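Local coordinates for ofchtiv-allosamidin (Ostrinia furnacalis, PDB 6JMB), which probably hydrolyses the beta-1,4 glycosidic bonds of chitin as a group IV insect chitinase of glycosyl hydrolase family 18, and binds the inhibitor allosamidin, at residues 15-20 and 276-281; 163-168 and 188-193; 167-172 and 230-235; 211-216 and 261-266; 253-258 and 267-272. All coordinates share one frame; numbering follows the deposited sequence.

Contact 1: residues 15-20 and 276-281; sequences TYRTGL and PYTAES. With NAA (2-acetamido-2-deoxy-beta-D-allopyranose), chain B.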
# COMPACT_ATOMS: atom_id res chain seq x y z
N THR A 15 9.82 -6.79 -12.21
CA THR A 15 10.47 -6.99 -13.49
C THR A 15 11.17 -8.34 -13.57
O THR A 15 11.40 -8.84 -14.68
CB THR A 15 11.46 -5.85 -13.76
OG1 THR A 15 11.98 -5.98 -15.09
CG2 THR A 15 12.62 -5.89 -12.76
N TYR A 16 11.49 -8.96 -12.44
CA TYR A 16 12.17 -10.24 -12.42
C TYR A 16 11.23 -11.43 -12.50
O TYR A 16 11.69 -12.57 -12.63
CB TYR A 16 13.05 -10.37 -11.17
CG TYR A 16 14.12 -9.32 -11.09
CD1 TYR A 16 15.14 -9.26 -12.03
CD2 TYR A 16 14.09 -8.36 -10.08
CE1 TYR A 16 16.11 -8.30 -11.96
CE2 TYR A 16 15.07 -7.38 -10.01
CZ TYR A 16 16.07 -7.35 -10.95
OH TYR A 16 17.05 -6.39 -10.88
N ARG A 17 9.92 -11.21 -12.40
CA ARG A 17 8.99 -12.30 -12.64
C ARG A 17 9.04 -12.71 -14.11
O ARG A 17 9.45 -11.94 -14.98
CB ARG A 17 7.58 -11.88 -12.21
CG ARG A 17 7.49 -11.63 -10.71
CD ARG A 17 6.26 -10.87 -10.25
NE ARG A 17 6.42 -10.51 -8.84
CZ ARG A 17 5.64 -9.68 -8.16
NH1 ARG A 17 4.59 -9.11 -8.75
NH2 ARG A 17 5.90 -9.43 -6.89
N THR A 18 8.64 -13.94 -14.38
CA THR A 18 8.76 -14.46 -15.73
C THR A 18 7.39 -14.56 -16.39
O THR A 18 6.35 -14.54 -15.73
CB THR A 18 9.44 -15.83 -15.74
OG1 THR A 18 8.63 -16.77 -15.03
CG2 THR A 18 10.81 -15.74 -15.08
N GLY A 19 7.43 -14.66 -17.72
CA GLY A 19 6.22 -14.93 -18.48
C GLY A 19 5.15 -13.90 -18.23
O GLY A 19 5.40 -12.69 -18.28
N LEU A 20 3.94 -14.37 -17.96
CA LEU A 20 2.79 -13.49 -17.80
C LEU A 20 2.81 -12.70 -16.50
O LEU A 20 1.99 -11.79 -16.35
CB LEU A 20 1.49 -14.29 -17.92
CG LEU A 20 1.25 -14.91 -19.30
CD1 LEU A 20 0.19 -15.99 -19.21
CD2 LEU A 20 0.85 -13.84 -20.31
N PRO A 276 1.92 -18.30 -8.70
CA PRO A 276 3.03 -18.85 -9.51
C PRO A 276 4.15 -17.87 -9.77
O PRO A 276 5.29 -18.30 -10.00
CB PRO A 276 2.36 -19.31 -10.81
CG PRO A 276 0.91 -18.94 -10.70
CD PRO A 276 0.67 -18.16 -9.46
N TYR A 277 3.88 -16.56 -9.76
CA TYR A 277 4.87 -15.54 -10.05
C TYR A 277 5.36 -14.80 -8.81
O TYR A 277 6.56 -14.54 -8.70
CB TYR A 277 4.30 -14.52 -11.05
CG TYR A 277 3.69 -15.16 -12.28
CD1 TYR A 277 4.49 -15.81 -13.21
CD2 TYR A 277 2.32 -15.14 -12.49
CE1 TYR A 277 3.95 -16.41 -14.33
CE2 TYR A 277 1.76 -15.74 -13.61
CZ TYR A 277 2.59 -16.38 -14.52
OH TYR A 277 2.04 -16.98 -15.64
N THR A 278 4.46 -14.46 -7.88
CA THR A 278 4.88 -13.83 -6.64
C THR A 278 5.60 -14.81 -5.73
O THR A 278 6.50 -14.42 -4.98
CB THR A 278 3.68 -13.18 -5.95
OG1 THR A 278 2.62 -14.13 -5.83
CG2 THR A 278 3.18 -11.99 -6.77
N ALA A 279 5.20 -16.09 -5.76
CA ALA A 279 5.98 -17.20 -5.19
C ALA A 279 6.28 -17.04 -3.70
O ALA A 279 7.40 -17.30 -3.25
CB ALA A 279 7.25 -17.46 -6.00
N GLU A 280 5.28 -16.63 -2.92
CA GLU A 280 5.44 -16.51 -1.47
C GLU A 280 4.17 -17.02 -0.80
O GLU A 280 3.11 -16.42 -0.94
CB GLU A 280 5.70 -15.06 -1.07
CG GLU A 280 6.14 -14.89 0.37
CD GLU A 280 7.43 -15.61 0.67
OE1 GLU A 280 8.38 -15.49 -0.14
OE2 GLU A 280 7.51 -16.30 1.71
N SER A 281 4.28 -18.13 -0.07
CA SER A 281 3.13 -18.65 0.66
C SER A 281 2.56 -17.57 1.58
O SER A 281 3.31 -16.88 2.28
CB SER A 281 3.54 -19.87 1.49
OG SER A 281 4.00 -20.92 0.66
C1 NAA B . 9.48 -8.68 -1.26
C2 NAA B . 10.96 -8.84 -1.53
C3 NAA B . 11.22 -10.00 -2.46
C4 NAA B . 10.62 -11.28 -1.98
C5 NAA B . 9.12 -11.07 -1.70
C6 NAA B . 8.50 -12.23 -1.01
C7 NAA B . 12.14 -6.55 -1.41
C8 NAA B . 12.60 -5.26 -2.12
N2 NAA B . 11.42 -7.60 -2.20
O3 NAA B . 10.57 -9.69 -3.70
O4 NAA B . 10.72 -12.23 -3.06
O5 NAA B . 8.90 -9.96 -0.75
O6 NAA B . 7.40 -11.68 -0.27
O7 NAA B . 12.36 -6.71 -0.23
O HOH W 1 3.69 -17.27 -17.71

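Contact 2: residues 163-168 and 188-193; sequences VAVSAV and IGVMTY. With AMI (allosamizoline), chain C.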
# COMPACT_ATOMS: atom_id res chain seq x y z
N VAL A 163 3.59 10.53 2.77
CA VAL A 163 3.91 9.40 3.64
C VAL A 163 2.92 8.27 3.39
O VAL A 163 1.82 8.48 2.88
CB VAL A 163 3.91 9.77 5.14
CG1 VAL A 163 5.03 10.76 5.46
CG2 VAL A 163 2.53 10.32 5.55
N ALA A 164 3.35 7.07 3.74
CA ALA A 164 2.48 5.91 3.88
C ALA A 164 2.52 5.51 5.34
O ALA A 164 3.60 5.44 5.93
CB ALA A 164 2.99 4.75 3.02
N VAL A 165 1.34 5.26 5.93
CA VAL A 165 1.22 5.06 7.37
C VAL A 165 0.39 3.82 7.68
O VAL A 165 -0.47 3.41 6.90
CB VAL A 165 0.61 6.28 8.08
CG1 VAL A 165 1.50 7.51 7.89
CG2 VAL A 165 -0.80 6.54 7.56
N SER A 166 0.65 3.24 8.85
CA SER A 166 -0.20 2.18 9.35
C SER A 166 -1.61 2.71 9.63
O SER A 166 -1.81 3.90 9.89
CB SER A 166 0.40 1.57 10.62
OG SER A 166 0.55 2.56 11.62
N ALA A 167 -2.59 1.80 9.57
CA ALA A 167 -3.98 2.21 9.42
C ALA A 167 -4.75 2.30 10.74
O ALA A 167 -5.28 3.36 11.08
CB ALA A 167 -4.70 1.27 8.45
N VAL A 168 -4.85 1.20 11.47
CA VAL A 168 -5.78 1.15 12.59
C VAL A 168 -5.22 1.92 13.78
O VAL A 168 -4.00 2.08 13.93
CB VAL A 168 -6.16 -0.29 12.98
CG1 VAL A 168 -6.78 -1.03 11.80
CG2 VAL A 168 -4.97 -1.05 13.54
N ILE A 188 -1.47 11.93 3.06
CA ILE A 188 -1.14 10.74 3.84
C ILE A 188 -1.80 9.54 3.16
O ILE A 188 -3.03 9.50 3.01
CB ILE A 188 -1.65 10.88 5.29
CG1 ILE A 188 -0.91 12.00 6.01
CG2 ILE A 188 -1.47 9.57 6.03
CD1 ILE A 188 -1.39 12.22 7.43
N GLY A 189 -0.99 8.58 2.75
CA GLY A 189 -1.51 7.33 2.22
C GLY A 189 -1.72 6.34 3.34
O GLY A 189 -0.75 5.78 3.85
N VAL A 190 -2.97 6.13 3.76
CA VAL A 190 -3.25 5.23 4.87
C VAL A 190 -3.32 3.81 4.33
O VAL A 190 -4.08 3.52 3.41
CB VAL A 190 -4.54 5.62 5.59
CG1 VAL A 190 -4.74 4.76 6.82
CG2 VAL A 190 -4.52 7.10 5.97
N MET A 191 -2.51 2.92 4.90
CA MET A 191 -2.38 1.55 4.39
C MET A 191 -3.49 0.67 4.96
O MET A 191 -3.28 -0.19 5.82
CB MET A 191 -0.99 0.99 4.68
CG MET A 191 0.11 1.71 3.91
SD MET A 191 1.72 0.91 4.08
CE MET A 191 2.19 1.45 5.72
N THR A 192 -4.70 0.90 4.45
CA THR A 192 -5.92 0.22 4.90
C THR A 192 -6.05 -1.18 4.27
O THR A 192 -6.97 -1.49 3.53
CB THR A 192 -7.14 1.10 4.65
OG1 THR A 192 -6.97 1.85 3.43
CG2 THR A 192 -7.33 2.08 5.81
N TYR A 193 -5.08 -2.02 4.62
CA TYR A 193 -5.02 -3.42 4.22
C TYR A 193 -4.03 -4.10 5.16
O TYR A 193 -3.54 -3.48 6.10
CB TYR A 193 -4.66 -3.58 2.73
CG TYR A 193 -3.64 -2.59 2.23
CD1 TYR A 193 -2.31 -2.69 2.61
CD2 TYR A 193 -4.00 -1.56 1.38
CE1 TYR A 193 -1.36 -1.78 2.15
CE2 TYR A 193 -3.07 -0.66 0.91
CZ TYR A 193 -1.76 -0.77 1.31
OH TYR A 193 -0.83 0.14 0.85
C1 AMI C . 2.96 -2.14 2.05
C2 AMI C . 4.46 -1.73 2.30
C3 AMI C . 5.22 -2.63 1.46
C4 AMI C . 4.35 -3.96 1.41
C5 AMI C . 3.03 -3.41 1.16
C6 AMI C . 1.87 -4.42 1.47
C7 AMI C . 3.36 -0.08 1.33
C8 AMI C . 4.14 2.30 0.84
C9 AMI C . 1.78 1.56 0.16
N2 AMI C . 4.56 -0.48 1.95
N7 AMI C . 3.10 1.26 0.78
O3 AMI C . 6.54 -2.82 1.97
O4 AMI C . 4.66 -4.84 0.34
O6 AMI C . 2.02 -4.88 2.80
O7 AMI C . 2.41 -1.05 1.27
O HOH W 2 -1.66 -0.61 7.94

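Contact 3: residues 167-172 and 230-235; sequences AVEEAA and VQYWLS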
# COMPACT_ATOMS: atom_id res chain seq x y z
N ALA A 167 -2.59 1.80 9.57
CA ALA A 167 -3.98 2.21 9.42
C ALA A 167 -4.75 2.30 10.74
O ALA A 167 -5.28 3.36 11.08
CB ALA A 167 -4.70 1.27 8.45
N VAL A 168 -4.85 1.20 11.47
CA VAL A 168 -5.78 1.15 12.59
C VAL A 168 -5.22 1.92 13.78
O VAL A 168 -4.00 2.08 13.93
CB VAL A 168 -6.16 -0.29 12.98
CG1 VAL A 168 -6.78 -1.03 11.80
CG2 VAL A 168 -4.97 -1.05 13.54
N GLU A 169 -6.13 2.39 14.63
CA GLU A 169 -5.75 3.19 15.79
C GLU A 169 -4.65 2.54 16.63
O GLU A 169 -3.69 3.20 17.02
CB GLU A 169 -6.98 3.48 16.65
CG GLU A 169 -6.66 4.35 17.84
CD GLU A 169 -7.91 4.79 18.58
OE1 GLU A 169 -9.03 4.45 18.12
OE2 GLU A 169 -7.78 5.50 19.60
N GLU A 170 -4.78 1.25 16.94
CA GLU A 170 -3.81 0.66 17.87
C GLU A 170 -2.41 0.64 17.28
O GLU A 170 -1.41 0.65 18.02
CB GLU A 170 -4.25 -0.74 18.30
CG GLU A 170 -5.65 -0.73 18.72
CD GLU A 170 -6.52 -1.12 17.55
OE1 GLU A 170 -6.35 -0.50 16.48
OE2 GLU A 170 -7.46 -1.86 17.74
N ALA A 171 -2.31 0.60 15.95
CA ALA A 171 -1.01 0.74 15.31
C ALA A 171 -0.57 2.20 15.22
O ALA A 171 0.58 2.53 15.54
CB ALA A 171 -1.04 0.11 13.91
N ALA A 172 -1.48 3.08 14.80
CA ALA A 172 -1.12 4.47 14.54
C ALA A 172 -0.65 5.18 15.80
O ALA A 172 0.29 5.98 15.74
CB ALA A 172 -2.32 5.20 13.92
N VAL A 230 -10.04 4.67 8.80
CA VAL A 230 -10.30 5.97 8.18
C VAL A 230 -10.89 6.93 9.21
O VAL A 230 -10.47 8.09 9.32
CB VAL A 230 -11.21 5.81 6.95
CG1 VAL A 230 -11.73 7.18 6.51
CG2 VAL A 230 -10.45 5.13 5.82
N GLN A 231 -11.87 6.45 9.98
CA GLN A 231 -12.48 7.33 10.97
C GLN A 231 -11.49 7.72 12.06
O GLN A 231 -11.55 8.84 12.57
CB GLN A 231 -13.75 6.70 11.55
CG GLN A 231 -14.84 6.46 10.50
CD GLN A 231 -15.19 7.71 9.72
OE1 GLN A 231 -15.43 8.77 10.30
NE2 GLN A 231 -15.21 7.60 8.39
N TYR A 232 -10.55 6.83 12.42
CA TYR A 232 -9.51 7.22 13.36
C TYR A 232 -8.68 8.38 12.82
O TYR A 232 -8.49 9.39 13.49
CB TYR A 232 -8.59 6.05 13.74
CG TYR A 232 -7.41 6.61 14.50
CD1 TYR A 232 -7.57 7.09 15.79
CD2 TYR A 232 -6.17 6.77 13.89
CE1 TYR A 232 -6.52 7.67 16.48
CE2 TYR A 232 -5.11 7.36 14.57
CZ TYR A 232 -5.30 7.80 15.86
OH TYR A 232 -4.26 8.39 16.53
N TRP A 233 -8.18 8.24 11.58
CA TRP A 233 -7.30 9.26 11.03
C TRP A 233 -8.03 10.59 10.88
O TRP A 233 -7.46 11.65 11.18
CB TRP A 233 -6.67 8.78 9.72
CG TRP A 233 -5.50 7.88 10.00
CD1 TRP A 233 -5.54 6.52 10.21
CD2 TRP A 233 -4.13 8.27 10.16
NE1 TRP A 233 -4.28 6.05 10.48
CE2 TRP A 233 -3.40 7.10 10.45
CE3 TRP A 233 -3.46 9.49 10.08
CZ2 TRP A 233 -2.02 7.12 10.66
CZ3 TRP A 233 -2.09 9.51 10.29
CH2 TRP A 233 -1.39 8.33 10.57
N LEU A 234 -9.30 10.56 10.45
CA LEU A 234 -10.07 11.80 10.39
C LEU A 234 -10.24 12.41 11.77
O LEU A 234 -10.05 13.62 11.96
CB LEU A 234 -11.44 11.52 9.76
CG LEU A 234 -11.46 11.15 8.28
CD1 LEU A 234 -12.86 10.72 7.85
CD2 LEU A 234 -10.98 12.31 7.42
N SER A 235 -10.58 11.58 12.76
CA SER A 235 -10.84 12.09 14.10
C SER A 235 -9.58 12.60 14.79
O SER A 235 -9.67 13.45 15.68
CB SER A 235 -11.50 11.00 14.96
OG SER A 235 -10.56 10.03 15.37

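Contact 4: residues 211-216 and 261-266; sequences ISEGES and VNAPNS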
# COMPACT_ATOMS: atom_id res chain seq x y z
N ILE A 211 -17.26 -4.55 10.12
CA ILE A 211 -17.21 -5.80 10.88
C ILE A 211 -17.28 -7.00 9.94
O ILE A 211 -17.92 -6.93 8.88
CB ILE A 211 -18.34 -5.83 11.94
CG1 ILE A 211 -18.12 -6.95 12.95
CG2 ILE A 211 -19.72 -5.96 11.27
CD1 ILE A 211 -18.99 -6.80 14.20
N SER A 212 -16.61 -8.08 10.31
CA SER A 212 -16.54 -9.30 9.52
C SER A 212 -17.35 -10.42 10.18
O SER A 212 -17.60 -10.40 11.39
CB SER A 212 -15.09 -9.78 9.37
OG SER A 212 -14.29 -8.79 8.74
N GLU A 213 -17.74 -11.40 9.36
CA GLU A 213 -18.36 -12.61 9.89
C GLU A 213 -17.47 -13.22 10.97
O GLU A 213 -16.25 -13.31 10.81
CB GLU A 213 -18.56 -13.63 8.77
CG GLU A 213 -19.68 -13.28 7.80
CD GLU A 213 -19.73 -14.21 6.59
OE1 GLU A 213 -19.07 -15.26 6.60
OE2 GLU A 213 -20.45 -13.88 5.62
N GLY A 214 -18.09 -13.61 12.08
CA GLY A 214 -17.37 -14.25 13.16
C GLY A 214 -16.78 -13.32 14.19
O GLY A 214 -16.17 -13.80 15.15
N GLU A 215 -16.94 -12.01 14.03
CA GLU A 215 -16.44 -11.04 14.99
C GLU A 215 -17.57 -10.60 15.93
O GLU A 215 -18.74 -10.59 15.56
CB GLU A 215 -15.85 -9.82 14.29
CG GLU A 215 -14.59 -10.12 13.53
CD GLU A 215 -13.93 -8.88 12.96
OE1 GLU A 215 -14.64 -8.03 12.39
OE2 GLU A 215 -12.69 -8.76 13.10
N SER A 216 -17.18 -10.21 17.14
CA SER A 216 -18.13 -9.66 18.09
C SER A 216 -18.35 -8.18 17.83
O SER A 216 -17.42 -7.45 17.48
CB SER A 216 -17.62 -9.85 19.52
OG SER A 216 -18.35 -9.05 20.43
N VAL A 261 -14.72 -26.05 8.30
CA VAL A 261 -14.99 -24.81 9.02
C VAL A 261 -14.25 -23.72 8.26
O VAL A 261 -13.04 -23.52 8.44
CB VAL A 261 -14.55 -24.89 10.49
CG1 VAL A 261 -14.92 -23.62 11.21
CG2 VAL A 261 -15.21 -26.10 11.16
N ASN A 262 -14.97 -23.03 7.37
CA ASN A 262 -14.34 -22.24 6.32
C ASN A 262 -14.91 -20.83 6.22
O ASN A 262 -14.72 -20.15 5.20
CB ASN A 262 -14.44 -22.97 4.97
CG ASN A 262 -15.84 -23.51 4.71
OD1 ASN A 262 -16.83 -22.82 4.96
ND2 ASN A 262 -15.92 -24.74 4.23
N ALA A 263 -15.61 -20.37 7.25
CA ALA A 263 -16.04 -18.99 7.31
C ALA A 263 -14.84 -18.10 7.63
O ALA A 263 -13.79 -18.58 8.06
CB ALA A 263 -17.11 -18.84 8.39
N PRO A 264 -14.97 -16.79 7.44
CA PRO A 264 -14.00 -15.88 8.07
C PRO A 264 -13.98 -16.15 9.56
O PRO A 264 -14.97 -16.60 10.15
CB PRO A 264 -14.57 -14.49 7.76
CG PRO A 264 -15.47 -14.69 6.58
CD PRO A 264 -16.04 -16.07 6.74
N ASN A 265 -12.81 -15.92 10.17
CA ASN A 265 -12.59 -16.16 11.60
C ASN A 265 -12.68 -17.63 11.99
O ASN A 265 -13.07 -17.97 13.11
CB ASN A 265 -13.46 -15.26 12.48
CG ASN A 265 -12.93 -13.86 12.52
OD1 ASN A 265 -11.89 -13.60 13.13
ND2 ASN A 265 -13.60 -12.95 11.82
N SER A 266 -12.27 -18.51 11.08
CA SER A 266 -12.12 -19.93 11.35
C SER A 266 -10.67 -20.25 11.64
O SER A 266 -9.77 -19.68 11.01
CB SER A 266 -12.55 -20.75 10.13
OG SER A 266 -13.89 -20.50 9.78
O HOH W 3 -11.63 -10.70 11.46

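Contact 5: residues 253-258 and 267-272; sequences TFQLSD and PSNGAG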
# COMPACT_ATOMS: atom_id res chain seq x y z
N THR A 253 -3.50 -15.61 2.01
CA THR A 253 -3.88 -17.01 1.90
C THR A 253 -3.53 -17.77 3.18
O THR A 253 -2.53 -17.49 3.84
CB THR A 253 -3.21 -17.69 0.69
OG1 THR A 253 -1.82 -17.91 0.98
CG2 THR A 253 -3.33 -16.84 -0.57
N PHE A 254 -4.39 -18.74 3.49
CA PHE A 254 -4.35 -19.46 4.75
C PHE A 254 -4.53 -20.95 4.49
O PHE A 254 -5.12 -21.37 3.48
CB PHE A 254 -5.52 -19.06 5.66
CG PHE A 254 -5.55 -17.60 6.05
CD1 PHE A 254 -5.94 -16.62 5.15
CD2 PHE A 254 -5.25 -17.22 7.36
CE1 PHE A 254 -5.99 -15.29 5.53
CE2 PHE A 254 -5.31 -15.89 7.74
CZ PHE A 254 -5.68 -14.92 6.82
N GLN A 255 -4.03 -21.76 5.43
CA GLN A 255 -4.30 -23.19 5.51
C GLN A 255 -5.28 -23.39 6.66
O GLN A 255 -4.94 -23.14 7.81
CB GLN A 255 -3.00 -23.96 5.79
CG GLN A 255 -3.19 -25.46 5.93
CD GLN A 255 -1.95 -26.17 6.46
OE1 GLN A 255 -1.15 -25.58 7.18
NE2 GLN A 255 -1.80 -27.44 6.10
N LEU A 256 -6.50 -23.81 6.34
CA LEU A 256 -7.50 -24.03 7.38
C LEU A 256 -7.07 -25.15 8.33
O LEU A 256 -6.42 -26.11 7.93
CB LEU A 256 -8.83 -24.40 6.75
CG LEU A 256 -9.54 -23.29 5.98
CD1 LEU A 256 -10.68 -23.87 5.13
CD2 LEU A 256 -10.05 -22.22 6.93
N SER A 257 -7.45 -25.00 9.60
CA SER A 257 -7.26 -26.10 10.54
C SER A 257 -8.18 -27.26 10.22
O SER A 257 -7.78 -28.43 10.33
CB SER A 257 -7.48 -25.62 11.97
OG SER A 257 -6.55 -24.61 12.32
N ASP A 258 -9.43 -26.97 9.83
CA ASP A 258 -10.43 -27.96 9.46
C ASP A 258 -11.14 -27.43 8.23
O ASP A 258 -11.84 -26.41 8.31
CB ASP A 258 -11.41 -28.15 10.62
CG ASP A 258 -12.42 -29.27 10.38
OD1 ASP A 258 -12.76 -29.56 9.21
OD2 ASP A 258 -12.90 -29.86 11.38
N PRO A 267 -10.41 -21.16 12.58
CA PRO A 267 -9.03 -21.54 12.90
C PRO A 267 -8.19 -21.85 11.67
O PRO A 267 -8.63 -22.54 10.74
CB PRO A 267 -9.22 -22.77 13.79
CG PRO A 267 -10.51 -22.51 14.49
CD PRO A 267 -11.39 -21.80 13.48
N SER A 268 -6.97 -21.34 11.68
CA SER A 268 -5.99 -21.52 10.62
C SER A 268 -4.73 -22.15 11.20
O SER A 268 -4.42 -21.98 12.39
CB SER A 268 -5.64 -20.17 9.99
OG SER A 268 -4.51 -20.27 9.15
N ASN A 269 -4.00 -22.87 10.35
CA ASN A 269 -2.74 -23.50 10.74
C ASN A 269 -1.52 -22.75 10.22
O ASN A 269 -0.39 -23.13 10.56
CB ASN A 269 -2.71 -24.96 10.26
CG ASN A 269 -1.59 -25.77 10.91
OD1 ASN A 269 -1.53 -25.89 12.13
ND2 ASN A 269 -0.72 -26.34 10.08
N GLY A 270 -1.71 -21.71 9.42
CA GLY A 270 -0.61 -20.93 8.90
C GLY A 270 -0.89 -20.48 7.49
O GLY A 270 -2.04 -20.47 7.04
N ALA A 271 0.18 -20.10 6.80
CA ALA A 271 0.07 -19.54 5.46
C ALA A 271 -0.38 -20.59 4.46
O ALA A 271 -0.09 -21.79 4.60
CB ALA A 271 1.40 -18.93 5.03
N GLY A 272 -1.09 -20.14 3.44
CA GLY A 272 -1.66 -20.98 2.42
C GLY A 272 -0.88 -20.92 1.12
O GLY A 272 0.35 -20.82 1.10
O HOH W 4 0.58 -23.57 6.54
O HOH W 5 -4.96 -23.75 14.13
O HOH W 6 -10.83 -24.28 10.38

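Contact 1: residues 15-20 and 276-281
R17 and T278 meet where two long surface loops come together beside the sugar-binding cleft, and Y277 extends the same contact toward L20. The van der Waals packing has two centres. At the first, the methyl CG2 of T278 sits over the middle of one face of the R17 guanidinium, 3.6 Å from R17 CZ. The arginine reaches this position with its chain extended from CG to NE, so that its aliphatic part passes the peptide oxygen of Y277; R17 CG lies 3.7 Å from Y277 O. T278 turns its hydroxyl elsewhere, to E288, which leaves the methyl for the arginine. At the second centre the Y277 ring lies alongside L20, with L20 CB 3.6 Å from Y277 OH and the leucine backbone carbon above one face, toward the rim. T18 O approaches the ring obliquely, 3.3 Å from Y277 CE1.

The polar link between the loops runs through a water. It takes the N-H of L20, 2.9 Å from L20 N, and pairs with Y277 OH at 2.7 Å, so that one water bridges the phenol and the L20 backbone.

A third component is the ligand. E280 OE1 comes within 3.4 Å of C6 of an N-acetylallosamine unit, in keeping with its place in the glycan pocket, while the R17 side chain lies about 6 Å from a second such sugar. The 15-20 segment belongs to the loop between strands 5-11 and 35-43. The other loop segment, 276-281, leads into strand 283-285, whose Y283 touches both R17 and T278.

Contact 2: residues 163-168 and 188-193
V165 uses both its peptide groups to pair with the neighbouring strand, in parallel barrel fashion. Its N-H goes to G189 O at 3.0 Å, and its carbonyl accepts the N-H of M191 at 2.9 Å, nearly in line with the C=O bond. One step earlier, V163 O receives the N-H of G189 at 2.8 Å. G189 O takes a further CA-H...O contact from A164. Beyond the ladder a water donates to M191 O and weakly accepts from A167 N, continuing the link where the strands give way to loops; S166 N is satisfied by Y176 OH and T192 OG1 by G246 O.

On one face V165 CG2 presses tightly on I188 CG2, 3.5 Å apart. The other face carries A164 and opens on the ligand. There M191 SD lies 3.4 Å from C7 of allosamizoline, the bend at chi3 (-77°) folding CE back to V165 O, and A164 CB meets the ligand's C8. The Y193 ring presents its edge to the ligand's O7, with only a weak hydrogen bond from OH.

Strands 160-165 and 187-190 are adjacent staves of the TIM barrel, flanked by 120-124 and 243-256, with helix 226-235 packed against V165 and V190.

Contact 3: residues 167-172 and 230-235
Two of the helices that surround the TIM barrel meet here: the first turn of helix 169-175, which follows strand 160-165, and the last turns of helix 226-235. Y232 and W233, consecutive on the second helix, supply nearly all that helix 226-235 brings to the contact.

E169 lies across the Y232 ring at about a right angle, its CG 3.9 Å from the ring centroid and 30° off the normal, a CH-pi contact over the face. With CG anti to the backbone N and the chain extended beyond it, the glutamate runs out over the CD1-CE1 side, and its carboxylate plane is only 19° from that of the ring. A172, one helical turn on, brings CB obliquely to both aromatics, 3.6 Å from Y232 CE2 and 3.8 Å from W233 CZ2.

The polar contact is made by the indole. W233 NE1 donates to A167 O at 2.9 Å, with the oxygen close to the ring plane, but the N-H...O angle of 131° shows a bent bond, consistent with a hydrogen shared between A167 O and, weakly, S166 O.

These carbonyls lie where strand 160-165 leads into helix 169-175. A single indole N-H thus serves two backbone acceptors, one of them weakly, at a buried site, while hydrocarbon surfaces do the rest; the E169 carboxylate, at the exposed margin, meets the ring without an ionic partner across this contact.

Contact 4: residues 211-216 and 261-266
N265 reaches across to the peptide oxygen of E213, its ND2 donating to E213 O at 2.9 Å. The bond is fairly straight, 162° at the hydrogen, and the oxygen lies close to the amide plane. The second N-H of the same nitrogen goes to a water 3.0 Å from N265 ND2, and this water donates weakly to E215 OE2. E215 also passes its CG beside the amide, 3.5 Å from N265 ND2.

Beside the amide, E213 meets P264. The glutamate's CB lies 3.9 Å from P264 CG, and its OE1 comes to 3.1 Å from P264 CD, a carboxylate oxygen against a ring methylene.

Each partner is presented by a type II beta turn: S212 to E215, in the loop between strand 187-190 and helix 226-235, and A263 to S266, in the loop between strands 243-256 and 268-269. G214 and N265 hold the third positions, where positive phi is expected, and the G214 backbone lies close to N265. The first turn is braced by E215 OE1, which accepts the N-H of S212 at 2.9 Å, and by D304, which takes the N-H of E213. In the second, S266 OG donates to A263 O, and T203 bonds to the same carbonyl.

Both amide hydrogens of N265 are therefore used, one on a backbone carbonyl and one on a water held weakly by E215. The join between the loops thus combines one direct hydrogen bond with the packing of E213 on P264 beside it.

Contact 5: residues 253-258 and 267-272
The F254 ring is met at its edge, close to its plane, by the hydroxyl of S268, with S268 OG 3.6 Å from F254 CD2; W318 meets the same phenylalanine with its ring nearly perpendicular. The amides of Q255 and N269 lie side by side but turned 60° from one another. N269 ND2 donates to Q255 OE1 at 3.0 Å, keeping the acceptor in its own amide plane while standing above the carbonyl plane of the glutamine. An extended Q255 chain, its CG anti to N (chi1 178°), carries OE1 to this point, where a water also donates to it and to A271 O.

The backbones form a short antiparallel beta ribbon, the end of strand 243-256 folding back on 268-269, probably part of the insertion that family 18 chitinases carry on the barrel. N269 N gives Q255 O an almost linear bond of 2.7 Å (178°), and Q255 N binds G270 O at 2.9 Å. S257 N donates to P267 O at 3.0 Å from above the carbonyl plane. The G272 N bond to T253 O is weak.

At G272 the backbones come close, with F254 C 3.5 Å from G272 CA. T253 OG1 turns to L273 O.

How the contacts relate
Contact 2 is the core of the set, wholly buried and parallel; contact 3 continues it outward, into the helices that follow those strands, sharing A167 and V168 and setting W233 against V165. Contacts 1, 4 and 5 lie farther from the centre, in loops and a hairpin; waters bridge all three, and side-chain amides bond across contacts 4 and 5. Contacts 4 and 5 alternate along the chain and touch where L256 packs on V261 and N262; contact 5 also touches contact 1 through S281. Ligand is met only by contacts 1 and 2, at sugar and allosamizoline respectively, their centres 26 Å apart.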